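Local coordinates for HTH-type transcriptional activator AmpR (PDB 5MMH), which activates transcription of the beta-lactamase gene ampC by binding its promoter, its effector domain recognising muropeptides derived from the cell wall, at residues G25-R30 and L43-H48. Residues are numbered along the deposited sequence; the frame is centred on the assembly and turned at random.
Sequences GWLLPR and LRLSTH
L45 projects from its strand toward L27 and L28 and turns both its methyl groups on the helix. Its CD1 meets CD2 of L27 at 3.9 Å, the two side chains reaching for each other tip to tip. CD2 of L45 is shared: it touches CD2 of L28 at 3.8 Å and lies 4.0 Å from CD2 of L27. Both L27 and L45 hold CG anti to the backbone N (chi1 -174° and -172°), which carries each branch out from its backbone toward the other segment. The CB of L28 leaves its backbone across the direction of L45, and CG anti to its carbonyl carbon (chi1 -77°) brings CD2 within touch of L45, the two side chains passing obliquely. The join is purely apolar and small, about 104 Å² summed over both sides, with 9.8 Å between the CA atoms of L28 and L45. L31, further along the helix, also packs on L45, while L28 reaches A145 of the second subunit, whose strand continues the sheet alongside L45 and S46. Helix 20-37 and strand 42-48 are the second and third elements of the beta-alpha-beta unit that opens with strand 13-19, in the periplasmic-binding-protein-like fold of LysR-type effector domains.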
ATOM      1  N   GLY A  25       1.219   2.365 -10.213  1.00 16.01           N
ATOM      2  CA  GLY A  25       0.246   2.425 -11.292  1.00 14.20           C
ATOM      3  C   GLY A  25       0.631   3.306 -12.476  1.00 22.78           C
ATOM      4  O   GLY A  25       0.064   3.125 -13.563  1.00 16.44           O
ATOM      5  N   TRP A  26       1.568   4.259 -12.303  1.00 16.12           N
ATOM      6  CA  TRP A  26       1.789   5.287 -13.334  1.00 13.32           C
ATOM      7  C   TRP A  26       3.240   5.714 -13.530  1.00 11.96           C
ATOM      8  O   TRP A  26       3.737   5.743 -14.656  1.00 14.59           O
ATOM      9  CB  TRP A  26       0.950   6.535 -13.022  1.00 13.72           C
ATOM     10  CG  TRP A  26       0.805   7.498 -14.186  1.00 16.85           C
ATOM     11  CD1 TRP A  26      -0.178   7.488 -15.141  1.00 19.34           C
ATOM     12  CD2 TRP A  26       1.667   8.602 -14.513  1.00 11.83           C
ATOM     13  NE1 TRP A  26       0.017   8.515 -16.040  1.00 13.86           N
ATOM     14  CE2 TRP A  26       1.139   9.215 -15.679  1.00 16.72           C
ATOM     15  CE3 TRP A  26       2.836   9.123 -13.948  1.00  9.04           C
ATOM     16  CZ2 TRP A  26       1.738  10.316 -16.278  1.00 12.88           C
ATOM     17  CZ3 TRP A  26       3.420  10.223 -14.523  1.00 14.87           C
ATOM     18  CH2 TRP A  26       2.868  10.823 -15.685  1.00 15.11           C
ATOM     19  N   LEU A  27       3.939   6.065 -12.455  1.00 14.24           N
ATOM     20  CA  LEU A  27       5.276   6.621 -12.629  1.00 14.92           C
ATOM     21  C   LEU A  27       6.264   5.572 -13.127  1.00 19.05           C
ATOM     22  O   LEU A  27       7.051   5.838 -14.048  1.00 15.88           O
ATOM     23  CB  LEU A  27       5.765   7.223 -11.316  1.00 13.05           C
ATOM     24  CG  LEU A  27       7.084   7.972 -11.389  1.00 10.73           C
ATOM     25  CD1 LEU A  27       6.966   9.204 -12.322  1.00  9.71           C
ATOM     26  CD2 LEU A  27       7.523   8.385  -9.997  1.00 11.63           C
ATOM     27  N   LEU A  28       6.250   4.383 -12.524  1.00 14.77           N
ATOM     28  CA  LEU A  28       7.282   3.382 -12.784  1.00 17.66           C
ATOM     29  C   LEU A  28       7.208   2.859 -14.213  1.00 15.68           C
ATOM     30  O   LEU A  28       8.267   2.604 -14.803  1.00 17.82           O
ATOM     31  CB  LEU A  28       7.194   2.216 -11.789  1.00 16.24           C
ATOM     32  CG  LEU A  28       7.720   2.408 -10.359  1.00 19.35           C
ATOM     33  CD1 LEU A  28       7.622   1.102  -9.587  1.00 26.93           C
ATOM     34  CD2 LEU A  28       9.146   2.918 -10.300  1.00 18.80           C
ATOM     35  N   PRO A  29       6.013   2.654 -14.793  1.00 17.98           N
ATOM     36  CA  PRO A  29       5.942   2.339 -16.235  1.00 19.06           C
ATOM     37  C   PRO A  29       6.589   3.374 -17.143  1.00 24.41           C
ATOM     38  O   PRO A  29       6.950   3.031 -18.275  1.00 25.16           O
ATOM     39  CB  PRO A  29       4.432   2.255 -16.510  1.00 15.97           C
ATOM     40  CG  PRO A  29       3.842   1.824 -15.205  1.00 25.36           C
ATOM     41  CD  PRO A  29       4.699   2.459 -14.133  1.00 18.43           C
ATOM     42  N   ARG A  30       6.734   4.625 -16.703  1.00 21.72           N
ATOM     43  CA  ARG A  30       7.296   5.675 -17.544  1.00 20.47           C
ATOM     44  C   ARG A  30       8.712   6.067 -17.157  1.00 25.87           C
ATOM     45  O   ARG A  30       9.356   6.794 -17.916  1.00 20.78           O
ATOM     46  CB  ARG A  30       6.402   6.920 -17.511  1.00 17.30           C
ATOM     47  CG  ARG A  30       5.010   6.655 -18.058  1.00 14.53           C
ATOM     48  CD  ARG A  30       4.011   7.739 -17.678  1.00 11.49           C
ATOM     49  NE  ARG A  30       2.727   7.509 -18.354  1.00 15.41           N
ATOM     50  CZ  ARG A  30       1.870   6.545 -18.005  1.00 20.36           C
ATOM     51  NH1 ARG A  30       2.148   5.722 -16.985  1.00 16.22           N
ATOM     52  NH2 ARG A  30       0.735   6.401 -18.670  1.00 20.87           N
ATOM     53  N   LEU A  43      18.494   9.500  -9.566  1.00 31.05           N
ATOM     54  CA  LEU A  43      17.182   9.651  -8.950  1.00 31.98           C
ATOM     55  C   LEU A  43      17.047   8.717  -7.751  1.00 29.30           C
ATOM     56  O   LEU A  43      17.358   7.529  -7.849  1.00 30.12           O
ATOM     57  CB  LEU A  43      16.076   9.347  -9.965  1.00 26.48           C
ATOM     58  CG  LEU A  43      14.617   9.420  -9.577  1.00 24.08           C
ATOM     59  CD1 LEU A  43      14.257  10.831  -9.217  1.00 20.78           C
ATOM     60  CD2 LEU A  43      13.824   8.946 -10.753  1.00 19.63           C
ATOM     61  N   ARG A  44      16.616   9.265  -6.619  1.00 19.64           N
ATOM     62  CA  ARG A  44      16.265   8.468  -5.450  1.00 26.12           C
ATOM     63  C   ARG A  44      14.752   8.546  -5.263  1.00 19.15           C
ATOM     64  O   ARG A  44      14.225   9.508  -4.697  1.00 24.84           O
ATOM     65  CB  ARG A  44      17.019   8.940  -4.211  1.00 23.36           C
ATOM     66  CG  ARG A  44      18.379   8.261  -4.004  1.00 40.39           C
ATOM     67  CD  ARG A  44      19.386   8.901  -4.887  1.00 40.67           C
ATOM     68  NE  ARG A  44      20.751   8.613  -4.457  1.00 45.97           N
ATOM     69  CZ  ARG A  44      21.363   9.309  -3.511  1.00 56.98           C
ATOM     70  NH1 ARG A  44      20.665  10.252  -2.879  1.00 59.05           N
ATOM     71  NH2 ARG A  44      22.607   9.050  -3.182  1.00 55.37           N
ATOM     72  N   LEU A  45      14.071   7.504  -5.707  1.00 15.50           N
ATOM     73  CA  LEU A  45      12.630   7.414  -5.592  1.00 19.01           C
ATOM     74  C   LEU A  45      12.260   6.669  -4.318  1.00 19.85           C
ATOM     75  O   LEU A  45      12.843   5.624  -4.018  1.00 19.80           O
ATOM     76  CB  LEU A  45      12.067   6.695  -6.818  1.00 18.77           C
ATOM     77  CG  LEU A  45      10.549   6.659  -6.967  1.00 16.69           C
ATOM     78  CD1 LEU A  45      10.002   8.085  -6.952  1.00 13.87           C
ATOM     79  CD2 LEU A  45      10.246   5.952  -8.269  1.00 15.10           C
ATOM     80  N   SER A  46      11.306   7.217  -3.564  1.00 20.03           N
ATOM     81  CA  SER A  46      10.688   6.514  -2.450  1.00 16.59           C
ATOM     82  C   SER A  46       9.174   6.685  -2.517  1.00 21.05           C
ATOM     83  O   SER A  46       8.670   7.659  -3.096  1.00 15.23           O
ATOM     84  CB  SER A  46      11.239   7.025  -1.095  1.00 19.92           C
ATOM     85  OG  SER A  46      10.971   8.400  -0.906  1.00 26.99           O
ATOM     86  N   THR A  47       8.434   5.741  -1.928  1.00 12.36           N
ATOM     87  CA  THR A  47       6.986   5.873  -1.907  1.00 17.14           C
ATOM     88  C   THR A  47       6.526   6.246  -0.506  1.00 26.48           C
ATOM     89  O   THR A  47       7.234   6.042   0.479  1.00 22.15           O
ATOM     90  CB  THR A  47       6.251   4.602  -2.372  1.00 21.67           C
ATOM     91  OG1 THR A  47       6.428   3.517  -1.427  1.00 17.49           O
ATOM     92  CG2 THR A  47       6.715   4.195  -3.769  1.00 15.92           C
ATOM     93  N   HIS A  48       5.321   6.801  -0.434  0.54 20.50           N
ATOM     94  CA  HIS A  48       4.735   7.224   0.826  0.54 22.76           C
ATOM     95  C   HIS A  48       3.219   7.098   0.681  0.54 23.86           C
ATOM     96  O   HIS A  48       2.711   6.741  -0.386  0.54 20.68           O
ATOM     97  CB  HIS A  48       5.234   8.638   1.186  0.54 21.69           C
ATOM     98  CG  HIS A  48       6.725   8.804   1.042  0.54 22.95           C
ATOM     99  ND1 HIS A  48       7.631   8.232   1.915  0.54 24.85           N
ATOM    100  CD2 HIS A  48       7.464   9.430   0.095  0.54 18.87           C
ATOM    101  CE1 HIS A  48       8.860   8.512   1.519  0.54 25.13           C
ATOM    102  NE2 HIS A  48       8.786   9.247   0.421  0.54 18.55           N
TER